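Local atomic coordinates of 3-deoxy-manno-octulosonate cytidylyltransferase (Escherichia coli, PDB entry 1GQ9), a protein that catalyses the transfer of CMP from CTP to the eight-carbon sugar KDO, releasing diphosphate and probably activating the sugar for bacterial lipopolysaccharide synthesis. Residues I91-Q96 / I175-R180; F153-I158 / A197-Q202; A3-P8 / A41-V46. All coordinates share one frame; numbering follows the deposited sequence.

In the fold
The three contacts lie within one cytidylyltransferase fold. Contacts 1 and 3 share the central mixed sheet, their centres about 9 Å apart. Strands 3-9 and 91-94 are neighbours in it, and Ile93 N lies 2.9 Å from Val4 O, a probable hydrogen bond. Both contacts reach CTP, at Gln96 in contact 1 and at Pro8 in contact 3. Contact 2 lies to the other side of the chain's centre from contact 3, with centres about 28 Å apart, and borders the second subunit. It meets contact 1 where Tyr176 packs on Gln202. The side chain of Arg155 in contact 2 is about 9 Å from CTP.

Contact 1. Residues I91-Q96 / I175-R180; sequences IYINLQ and IYAYRR. With CTP (cytidine-5'-triphosphate), chain D.
Tyr92 lays the CE1 edge of its ring along the aliphatic part of Arg180, with Arg180 CB 3.7 Å from Tyr92 CE1. The Arg180 chain is extended (CG anti to the backbone N, chi1 180°), which carries its guanidinium up to the phenol. The two planes are only 30° apart. Arg180 NH1 gives a weak, bent bond to Tyr92 OH at 2.7 Å. Each end also has a backbone partner: Tyr92 OH bonds to Val87 O, and Arg180 NH1 to Met84 O.

Tyr92 and Tyr178 form an antiparallel hydrogen-bonded pair, with Tyr92 N to Tyr178 O at 2.9 Å and Tyr178 N to Tyr92 O at 2.7 Å. Asn94 N bonds to Tyr176 O. Tyr176 and Tyr178 stand on the same sheet face as Tyr92 and Asn94, and Tyr178 OH sits 3.6 Å above the Tyr176 ring, toward its rim.

Ile93 and Ala177 occupy the other face, under helix 104-116. Leu95 CD2 packs on Ile175 CD1 at 3.6 Å. Beyond the strand, the end of the Gln96 side chain lies against the CTP ribose. The antiparallel pair belongs to the mixed central sheet of this GT-A-related nucleotidyltransferase fold, with the nucleotide beyond the C-terminal end of strand 91-94.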
loop_
_atom_site.group_PDB
_atom_site.type_symbol
_atom_site.label_atom_id
_atom_site.label_comp_id
_atom_site.label_asym_id
_atom_site.label_seq_id
_atom_site.Cartn_x
_atom_site.Cartn_y
_atom_site.Cartn_z
ATOM N N ILE A 91 15.085 -6.340 20.880
ATOM C CA ILE A 91 14.850 -5.316 19.872
ATOM C C ILE A 91 16.148 -4.852 19.225
ATOM O O ILE A 91 17.093 -4.481 19.914
ATOM C CB ILE A 91 14.145 -4.083 20.512
ATOM C CG1 ILE A 91 12.792 -4.501 21.088
ATOM C CG2 ILE A 91 13.991 -2.974 19.493
ATOM C CD1 ILE A 91 12.023 -3.377 21.727
ATOM N N TYR A 92 16.193 -4.869 17.901
ATOM C CA TYR A 92 17.380 -4.429 17.199
ATOM C C TYR A 92 17.059 -3.169 16.431
ATOM O O TYR A 92 16.051 -3.104 15.735
ATOM C CB TYR A 92 17.866 -5.501 16.219
ATOM C CG TYR A 92 18.309 -6.787 16.879
ATOM C CD1 TYR A 92 17.381 -7.762 17.250
ATOM C CD2 TYR A 92 19.650 -7.004 17.188
ATOM C CE1 TYR A 92 17.778 -8.913 17.916
ATOM C CE2 TYR A 92 20.056 -8.150 17.855
ATOM C CZ TYR A 92 19.116 -9.098 18.218
ATOM O OH TYR A 92 19.516 -10.215 18.909
ATOM N N ILE A 93 17.906 -2.158 16.573
ATOM C CA ILE A 93 17.714 -0.917 15.839
ATOM C C ILE A 93 18.848 -0.787 14.830
ATOM O O ILE A 93 20.034 -0.874 15.175
ATOM C CB ILE A 93 17.710 0.314 16.762
ATOM C CG1 ILE A 93 16.539 0.222 17.744
ATOM C CG2 ILE A 93 17.604 1.591 15.921
ATOM C CD1 ILE A 93 16.443 1.403 18.675
ATOM N N ASN A 94 18.464 -0.587 13.575
ATOM C CA ASN A 94 19.413 -0.462 12.488
ATOM C C ASN A 94 19.560 0.989 12.027
ATOM O O ASN A 94 18.670 1.554 11.402
ATOM C CB ASN A 94 18.965 -1.387 11.352
ATOM C CG ASN A 94 19.321 -0.864 9.988
ATOM O OD1 ASN A 94 18.577 -0.074 9.403
ATOM N ND2 ASN A 94 20.464 -1.299 9.467
ATOM N N LEU A 95 20.692 1.586 12.379
ATOM C CA LEU A 95 21.008 2.964 12.029
ATOM C C LEU A 95 22.022 2.931 10.905
ATOM O O LEU A 95 23.081 2.329 11.048
ATOM C CB LEU A 95 21.622 3.682 13.234
ATOM C CG LEU A 95 20.688 4.111 14.363
ATOM C CD1 LEU A 95 21.480 4.522 15.581
ATOM C CD2 LEU A 95 19.835 5.267 13.873
ATOM N N GLN A 96 21.716 3.579 9.788
ATOM C CA GLN A 96 22.649 3.574 8.676
ATOM C C GLN A 96 23.930 4.308 9.036
ATOM O O GLN A 96 23.944 5.151 9.933
ATOM C CB GLN A 96 21.990 4.171 7.435
ATOM C CG GLN A 96 20.772 3.377 7.009
ATOM C CD GLN A 96 20.974 1.866 7.172
ATOM O OE1 GLN A 96 21.802 1.250 6.495
ATOM N NE2 GLN A 96 20.219 1.270 8.082
ATOM N N ILE A 175 15.288 4.264 8.928
ATOM C CA ILE A 175 15.751 3.641 10.166
ATOM C C ILE A 175 14.686 2.638 10.572
ATOM O O ILE A 175 13.502 2.882 10.363
ATOM C CB ILE A 175 15.938 4.678 11.280
ATOM C CG1 ILE A 175 16.988 5.701 10.847
ATOM C CG2 ILE A 175 16.386 3.989 12.561
ATOM C CD1 ILE A 175 17.244 6.764 11.865
ATOM N N TYR A 176 15.100 1.508 11.138
ATOM C CA TYR A 176 14.148 0.470 11.518
ATOM C C TYR A 176 14.412 -0.150 12.874
ATOM O O TYR A 176 15.560 -0.248 13.318
ATOM C CB TYR A 176 14.149 -0.682 10.493
ATOM C CG TYR A 176 13.919 -0.299 9.048
ATOM C CD1 TYR A 176 14.983 0.047 8.215
ATOM C CD2 TYR A 176 12.637 -0.324 8.499
ATOM C CE1 TYR A 176 14.782 0.347 6.870
ATOM C CE2 TYR A 176 12.422 -0.022 7.157
ATOM C CZ TYR A 176 13.497 0.306 6.348
ATOM O OH TYR A 176 13.285 0.543 5.010
ATOM N N ALA A 177 13.334 -0.596 13.512
ATOM C CA ALA A 177 13.407 -1.273 14.800
ATOM C C ALA A 177 12.785 -2.639 14.514
ATOM O O ALA A 177 11.605 -2.737 14.166
ATOM C CB ALA A 177 12.608 -0.522 15.861
ATOM N N TYR A 178 13.601 -3.682 14.637
ATOM C CA TYR A 178 13.183 -5.052 14.366
ATOM C C TYR A 178 13.011 -5.878 15.624
ATOM O O TYR A 178 13.753 -5.723 16.590
ATOM C CB TYR A 178 14.225 -5.753 13.492
ATOM C CG TYR A 178 14.381 -5.193 12.101
ATOM C CD1 TYR A 178 13.367 -5.344 11.151
ATOM C CD2 TYR A 178 15.541 -4.520 11.727
ATOM C CE1 TYR A 178 13.506 -4.840 9.869
ATOM C CE2 TYR A 178 15.689 -4.012 10.440
ATOM C CZ TYR A 178 14.668 -4.176 9.518
ATOM O OH TYR A 178 14.811 -3.676 8.244
ATOM N N ARG A 179 12.031 -6.768 15.596
ATOM C CA ARG A 179 11.772 -7.673 16.704
ATOM C C ARG A 179 12.688 -8.860 16.395
ATOM O O ARG A 179 12.660 -9.382 15.280
ATOM C CB ARG A 179 10.315 -8.131 16.668
ATOM C CG ARG A 179 9.638 -8.191 18.016
ATOM C CD ARG A 179 9.236 -6.804 18.470
ATOM N NE ARG A 179 8.903 -6.783 19.887
ATOM C CZ ARG A 179 8.560 -5.689 20.555
ATOM N NH1 ARG A 179 8.500 -4.515 19.929
ATOM N NH2 ARG A 179 8.286 -5.770 21.851
ATOM N N ARG A 180 13.504 -9.272 17.363
ATOM C CA ARG A 180 14.434 -10.390 17.177
ATOM C C ARG A 180 13.851 -11.490 16.284
ATOM O O ARG A 180 14.434 -11.853 15.263
ATOM C CB ARG A 180 14.810 -10.966 18.542
ATOM C CG ARG A 180 15.760 -12.140 18.500
ATOM C CD ARG A 180 16.113 -12.593 19.908
ATOM N NE ARG A 180 16.904 -13.818 19.904
ATOM C CZ ARG A 180 18.185 -13.895 19.551
ATOM N NH1 ARG A 180 18.845 -12.809 19.173
ATOM N NH2 ARG A 180 18.802 -15.071 19.565
HETATM N N1 CTP D . 25.443 -1.482 3.970
HETATM C C2 CTP D . 26.162 -2.535 4.509
HETATM N N3 CTP D . 26.280 -3.781 3.765
HETATM C C4 CTP D . 25.730 -3.958 2.606
HETATM C C5 CTP D . 24.957 -2.811 2.042
HETATM C C6 CTP D . 24.845 -1.647 2.733
HETATM O O2 CTP D . 26.727 -2.498 5.590
HETATM N N4 CTP D . 25.843 -5.081 1.954
HETATM C "C1'" CTP D . 25.306 -0.205 4.706
HETATM C "C2'" CTP D . 26.229 0.932 4.220
HETATM O "O2'" CTP D . 27.606 0.712 4.542
HETATM C "C3'" CTP D . 25.605 2.172 4.869
HETATM C "C4'" CTP D . 24.103 1.883 4.737
HETATM O "O4'" CTP D . 23.993 0.440 4.640
HETATM O "O3'" CTP D . 25.908 2.269 6.268
HETATM C "C5'" CTP D . 23.472 2.645 3.533
HETATM O "O5'" CTP D . 23.459 1.826 2.351
HETATM P PA CTP D . 23.582 2.468 0.889
HETATM O O1A CTP D . 23.027 1.536 -0.138
HETATM O O2A CTP D . 22.761 3.717 0.878
HETATM O O3A CTP D . 25.142 2.818 0.618
HETATM P PB CTP D . 25.975 1.750 -0.280
HETATM O O1B CTP D . 25.652 0.365 0.181
HETATM O O2B CTP D . 27.436 1.963 -0.036
HETATM O O3B CTP D . 25.565 1.889 -1.854
HETATM P PG CTP D . 25.411 3.387 -2.460
HETATM O O1G CTP D . 25.131 3.339 -3.926
HETATM O O2G CTP D . 26.660 4.170 -2.225
HETATM O O3G CTP D . 24.181 4.122 -1.739
#

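Contact 2. Residues F153-I158 / A197-Q202; sequences FSRSPI and AESLEQ
Arg155 reaches across to two successive backbone carbonyls where helix 193-198 ends. They mark the helix C-terminus: at Ser199, with positive phi, the chain departs from helical angles. Arg155 NE bonds to Glu198 O at 2.6 Å, and Arg155 NH2 bonds to Ser199 O at 3.1 Å. Both acceptors lie in the guanidinium plane. They are approached differently: NE comes almost straight at its carbonyl, while NH2 stands 44° out of the plane of the Ser199 carbonyl. NH1 bonds to Pro137 O, so all three guanidinium nitrogens have a carbonyl partner, which fixes the rotation of the group. The chain is extended from CG to NE and runs antiparallel to that of Glu198.

The Glu198 carboxylate turns back to the other segment because its chain is bent at chi2 (-83°). Ser154 OG donates to Glu198 OE2 at 2.9 Å, on the syn side. Arg155 N gives a weak bond to Glu198 OE1. Ser154 OG also accepts from Ser156 N at 2.8 Å, an ST turn, so the hydroxyl bridges the turn and the glutamate. Glu198 OE2 has a further donor, Tyr160 N of the second subunit.

The remaining contacts are van der Waals and CH-pi. Gln202 CG sits over the Phe153 ring, 4.0 Å from the centroid. Leu200 divides its methyls: CD1 packs at Phe153 O, and CD2 lies over one face of the guanidinium, 3.7 Å from Arg155 NH2.

The contact joins the end of strand 150-154 to the end of helix 193-198. Helix 203-207 packs on Phe153, strand 169-179 carries His172 edge-to-face with that ring, and the second subunit borders the turn at Ser156.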
loop_
_atom_site.group_PDB
_atom_site.type_symbol
_atom_site.label_atom_id
_atom_site.label_comp_id
_atom_site.label_asym_id
_atom_site.label_seq_id
_atom_site.Cartn_x
_atom_site.Cartn_y
_atom_site.Cartn_z
ATOM N N PHE A 153 5.164 1.485 0.258
ATOM C CA PHE A 153 6.348 2.346 0.098
ATOM C C PHE A 153 6.682 2.392 -1.399
ATOM O O PHE A 153 6.785 1.345 -2.039
ATOM C CB PHE A 153 7.582 1.788 0.830
ATOM C CG PHE A 153 7.419 1.650 2.309
ATOM C CD1 PHE A 153 6.653 0.628 2.847
ATOM C CD2 PHE A 153 8.088 2.501 3.170
ATOM C CE1 PHE A 153 6.562 0.449 4.220
ATOM C CE2 PHE A 153 8.003 2.329 4.551
ATOM C CZ PHE A 153 7.237 1.298 5.073
ATOM N N SER A 154 6.880 3.591 -1.951
ATOM C CA SER A 154 7.180 3.716 -3.378
ATOM C C SER A 154 8.080 4.889 -3.774
ATOM O O SER A 154 8.290 5.827 -3.005
ATOM C CB SER A 154 5.868 3.810 -4.167
ATOM O OG SER A 154 6.102 3.963 -5.558
ATOM N N ARG A 155 8.622 4.810 -4.986
ATOM C CA ARG A 155 9.462 5.869 -5.531
ATOM C C ARG A 155 8.525 6.789 -6.322
ATOM O O ARG A 155 8.886 7.916 -6.685
ATOM C CB ARG A 155 10.568 5.278 -6.420
ATOM C CG ARG A 155 11.631 4.518 -5.613
ATOM C CD ARG A 155 12.720 3.848 -6.456
ATOM N NE ARG A 155 13.620 3.057 -5.611
ATOM C CZ ARG A 155 14.547 3.579 -4.810
ATOM N NH1 ARG A 155 14.706 4.896 -4.753
ATOM N NH2 ARG A 155 15.296 2.793 -4.043
ATOM N N SER A 156 7.308 6.301 -6.572
ATOM C CA SER A 156 6.298 7.094 -7.268
ATOM C C SER A 156 5.703 8.029 -6.218
ATOM O O SER A 156 5.654 7.696 -5.033
ATOM C CB SER A 156 5.173 6.211 -7.831
ATOM O OG SER A 156 5.651 5.293 -8.797
ATOM N N PRO A 157 5.257 9.217 -6.633
ATOM C CA PRO A 157 4.685 10.103 -5.625
ATOM C C PRO A 157 3.293 9.649 -5.224
ATOM O O PRO A 157 2.335 9.894 -5.950
ATOM C CB PRO A 157 4.654 11.458 -6.325
ATOM C CG PRO A 157 5.739 11.351 -7.349
ATOM C CD PRO A 157 5.562 9.955 -7.867
ATOM N N ILE A 158 3.178 8.963 -4.090
ATOM C CA ILE A 158 1.864 8.542 -3.610
ATOM C C ILE A 158 1.507 9.349 -2.370
ATOM O O ILE A 158 2.374 9.708 -1.577
ATOM C CB ILE A 158 1.779 7.022 -3.264
ATOM C CG1 ILE A 158 3.053 6.547 -2.570
ATOM C CG2 ILE A 158 1.489 6.221 -4.521
ATOM C CD1 ILE A 158 2.980 5.113 -2.078
ATOM N N ALA A 197 11.201 -4.576 -8.438
ATOM C CA ALA A 197 10.845 -3.529 -9.376
ATOM C C ALA A 197 11.164 -2.172 -8.758
ATOM O O ALA A 197 11.837 -1.348 -9.368
ATOM C CB ALA A 197 9.361 -3.621 -9.718
ATOM N N GLU A 198 10.681 -1.961 -7.539
ATOM C CA GLU A 198 10.880 -0.709 -6.811
ATOM C C GLU A 198 12.323 -0.517 -6.356
ATOM O O GLU A 198 12.813 0.617 -6.253
ATOM C CB GLU A 198 9.990 -0.692 -5.565
ATOM C CG GLU A 198 8.523 -0.418 -5.794
ATOM C CD GLU A 198 8.228 1.057 -5.893
ATOM O OE1 GLU A 198 9.044 1.849 -5.385
ATOM O OE2 GLU A 198 7.178 1.428 -6.460
ATOM N N SER A 199 12.987 -1.639 -6.082
ATOM C CA SER A 199 14.348 -1.654 -5.572
ATOM C C SER A 199 14.269 -1.122 -4.143
ATOM O O SER A 199 15.051 -0.265 -3.735
ATOM C CB SER A 199 15.269 -0.777 -6.415
ATOM O OG SER A 199 16.586 -0.777 -5.878
ATOM N N LEU A 200 13.288 -1.636 -3.405
ATOM C CA LEU A 200 13.053 -1.264 -2.012
ATOM C C LEU A 200 12.931 -2.554 -1.223
ATOM O O LEU A 200 11.931 -3.263 -1.331
ATOM C CB LEU A 200 11.756 -0.458 -1.876
ATOM C CG LEU A 200 11.719 0.924 -2.531
ATOM C CD1 LEU A 200 10.282 1.403 -2.630
ATOM C CD2 LEU A 200 12.575 1.900 -1.725
ATOM N N GLU A 201 13.948 -2.850 -0.420
ATOM C CA GLU A 201 13.972 -4.069 0.372
ATOM C C GLU A 201 12.910 -4.196 1.457
ATOM O O GLU A 201 12.479 -5.305 1.760
ATOM C CB GLU A 201 15.351 -4.245 0.994
ATOM C CG GLU A 201 15.496 -5.491 1.833
ATOM C CD GLU A 201 16.896 -5.652 2.371
ATOM O OE1 GLU A 201 17.439 -4.646 2.876
ATOM O OE2 GLU A 201 17.445 -6.776 2.299
ATOM N N GLN A 202 12.492 -3.087 2.057
ATOM C CA GLN A 202 11.475 -3.162 3.106
ATOM C C GLN A 202 10.160 -3.762 2.586
ATOM O O GLN A 202 9.351 -4.253 3.370
ATOM C CB GLN A 202 11.210 -1.775 3.737
ATOM C CG GLN A 202 10.606 -0.726 2.803
ATOM C CD GLN A 202 11.658 0.143 2.136
ATOM O OE1 GLN A 202 12.626 -0.362 1.577
ATOM N NE2 GLN A 202 11.466 1.460 2.186
#

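Contact 3. Residues A3-P8 / A41-V46; sequences AVIVIP and AGVAEV. With CTP (cytidine-5'-triphosphate), chain D.
Ile5 and Val43 cross at about a right angle, and both methyls of Val43 bear on the isoleucine. Ile5 CD1 touches Val43 CG2 at 3.6 Å, and Ile5 CG1 is equally near Val43 CG1. Ile5 CG1 is anti to its carbonyl carbon (chi1 -68°), and CD1 continues in an extended line (chi2 -180°) that carries it across the valine. Val43 CG1 also reaches back to Ala3 O.

Val46 stands on the same face of the sheet as Ile5. Its CG1 meets Ile7 CD1 at 4.3 Å, a looser touch. Helix 29-38 covers Ile7 and Val46, with Ile30 and Val33 on Ile7 and with Ala37 and Leu38 on Val46.

Strands 3-9 and 45-50 run parallel and are joined through that helix, a beta-alpha-beta crossover of the kind that builds Rossmann-like nucleotide-binding folds. Ile5 N bonds to Glu45 O at 2.9 Å, and just before strand 45-50 Ala44 N bonds to Ala3 O at 3.0 Å.

On the opposite face Val4 and Glu45 run alongside each other, Val4 CG1 being 4.2 Å from Glu45 CB. The Glu45 chain is extended beyond CG. Its carboxylate accepts from Trp47 NE1 and makes a salt bridge with Lys2. At the far end of strand 3-9, Pro8 O accepts a hydrogen bond from the ribose O3' of CTP at 2.5 Å, and the proline ring packs by the base.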
loop_
_atom_site.group_PDB
_atom_site.type_symbol
_atom_site.label_atom_id
_atom_site.label_comp_id
_atom_site.label_asym_id
_atom_site.label_seq_id
_atom_site.Cartn_x
_atom_site.Cartn_y
_atom_site.Cartn_z
ATOM N N ALA A 3 17.416 -3.986 24.204
ATOM C CA ALA A 3 17.467 -3.438 22.858
ATOM C C ALA A 3 18.883 -2.988 22.549
ATOM O O ALA A 3 19.553 -2.398 23.398
ATOM C CB ALA A 3 16.503 -2.252 22.740
ATOM N N VAL A 4 19.343 -3.272 21.337
ATOM C CA VAL A 4 20.679 -2.868 20.931
ATOM C C VAL A 4 20.614 -2.137 19.596
ATOM O O VAL A 4 19.663 -2.303 18.831
ATOM C CB VAL A 4 21.626 -4.087 20.799
ATOM C CG1 VAL A 4 21.534 -4.943 22.043
ATOM C CG2 VAL A 4 21.274 -4.898 19.568
ATOM N N ILE A 5 21.627 -1.321 19.329
ATOM C CA ILE A 5 21.693 -0.574 18.083
ATOM C C ILE A 5 22.803 -1.155 17.226
ATOM O O ILE A 5 23.881 -1.475 17.723
ATOM C CB ILE A 5 21.977 0.933 18.329
ATOM C CG1 ILE A 5 20.781 1.589 19.025
ATOM C CG2 ILE A 5 22.238 1.632 17.018
ATOM C CD1 ILE A 5 20.960 3.075 19.309
ATOM N N VAL A 6 22.532 -1.307 15.938
ATOM C CA VAL A 6 23.527 -1.842 15.023
ATOM C C VAL A 6 23.735 -0.850 13.894
ATOM O O VAL A 6 22.777 -0.291 13.367
ATOM C CB VAL A 6 23.089 -3.191 14.452
ATOM C CG1 VAL A 6 24.177 -3.740 13.558
ATOM C CG2 VAL A 6 22.797 -4.160 15.588
ATOM N N ILE A 7 24.991 -0.630 13.526
ATOM C CA ILE A 7 25.323 0.319 12.478
ATOM C C ILE A 7 26.152 -0.299 11.358
ATOM O O ILE A 7 27.371 -0.431 11.480
ATOM C CB ILE A 7 26.103 1.495 13.060
ATOM C CG1 ILE A 7 25.266 2.167 14.146
ATOM C CG2 ILE A 7 26.455 2.477 11.960
ATOM C CD1 ILE A 7 26.019 3.217 14.934
ATOM N N PRO A 8 25.502 -0.671 10.243
ATOM C CA PRO A 8 26.171 -1.278 9.091
ATOM C C PRO A 8 27.151 -0.287 8.490
ATOM O O PRO A 8 26.764 0.815 8.139
ATOM C CB PRO A 8 25.015 -1.569 8.134
ATOM C CG PRO A 8 23.832 -1.705 9.039
ATOM C CD PRO A 8 24.059 -0.565 9.991
ATOM N N ALA A 41 18.763 6.749 24.892
ATOM C CA ALA A 41 18.412 6.111 26.153
ATOM C C ALA A 41 17.707 4.784 25.924
ATOM O O ALA A 41 17.044 4.589 24.906
ATOM C CB ALA A 41 17.525 7.038 26.981
ATOM N N GLY A 42 17.862 3.873 26.879
ATOM C CA GLY A 42 17.223 2.576 26.771
ATOM C C GLY A 42 17.996 1.533 25.987
ATOM O O GLY A 42 17.588 0.367 25.953
ATOM N N VAL A 43 19.099 1.938 25.358
ATOM C CA VAL A 43 19.904 1.000 24.584
ATOM C C VAL A 43 20.986 0.400 25.477
ATOM O O VAL A 43 21.633 1.116 26.233
ATOM C CB VAL A 43 20.558 1.685 23.349
ATOM C CG1 VAL A 43 21.290 0.653 22.502
ATOM C CG2 VAL A 43 19.493 2.351 22.497
ATOM N N ALA A 44 21.167 -0.918 25.387
ATOM C CA ALA A 44 22.156 -1.632 26.192
ATOM C C ALA A 44 23.495 -1.723 25.501
ATOM O O ALA A 44 24.530 -1.811 26.161
ATOM C CB ALA A 44 21.663 -3.032 26.507
ATOM N N GLU A 45 23.484 -1.721 24.173
ATOM C CA GLU A 45 24.729 -1.810 23.430
ATOM C C GLU A 45 24.648 -1.151 22.066
ATOM O O GLU A 45 23.582 -1.083 21.446
ATOM C CB GLU A 45 25.152 -3.274 23.240
ATOM C CG GLU A 45 25.615 -4.010 24.486
ATOM C CD GLU A 45 25.821 -5.499 24.233
ATOM O OE1 GLU A 45 26.641 -5.865 23.362
ATOM O OE2 GLU A 45 25.154 -6.308 24.906
ATOM N N VAL A 46 25.799 -0.677 21.606
ATOM C CA VAL A 46 25.922 -0.041 20.311
ATOM C C VAL A 46 27.034 -0.749 19.545
ATOM O O VAL A 46 28.209 -0.680 19.910
ATOM C CB VAL A 46 26.267 1.450 20.444
ATOM C CG1 VAL A 46 26.437 2.065 19.066
ATOM C CG2 VAL A 46 25.170 2.164 21.216
HETATM N N1 CTP D . 25.443 -1.482 3.970
HETATM C C2 CTP D . 26.162 -2.535 4.509
HETATM N N3 CTP D . 26.280 -3.781 3.765
HETATM C C4 CTP D . 25.730 -3.958 2.606
HETATM C C5 CTP D . 24.957 -2.811 2.042
HETATM C C6 CTP D . 24.845 -1.647 2.733
HETATM O O2 CTP D . 26.727 -2.498 5.590
HETATM N N4 CTP D . 25.843 -5.081 1.954
HETATM C "C1'" CTP D . 25.306 -0.205 4.706
HETATM C "C2'" CTP D . 26.229 0.932 4.220
HETATM O "O2'" CTP D . 27.606 0.712 4.542
HETATM C "C3'" CTP D . 25.605 2.172 4.869
HETATM C "C4'" CTP D . 24.103 1.883 4.737
HETATM O "O4'" CTP D . 23.993 0.440 4.640
HETATM O "O3'" CTP D . 25.908 2.269 6.268
HETATM C "C5'" CTP D . 23.472 2.645 3.533
HETATM O "O5'" CTP D . 23.459 1.826 2.351
HETATM P PA CTP D . 23.582 2.468 0.889
HETATM O O1A CTP D . 23.027 1.536 -0.138
HETATM O O2A CTP D . 22.761 3.717 0.878
HETATM O O3A CTP D . 25.142 2.818 0.618
HETATM P PB CTP D . 25.975 1.750 -0.280
HETATM O O1B CTP D . 25.652 0.365 0.181
HETATM O O2B CTP D . 27.436 1.963 -0.036
HETATM O O3B CTP D . 25.565 1.889 -1.854
HETATM P PG CTP D . 25.411 3.387 -2.460
HETATM O O1G CTP D . 25.131 3.339 -3.926
HETATM O O2G CTP D . 26.660 4.170 -2.225
HETATM O O3G CTP D . 24.181 4.122 -1.739
#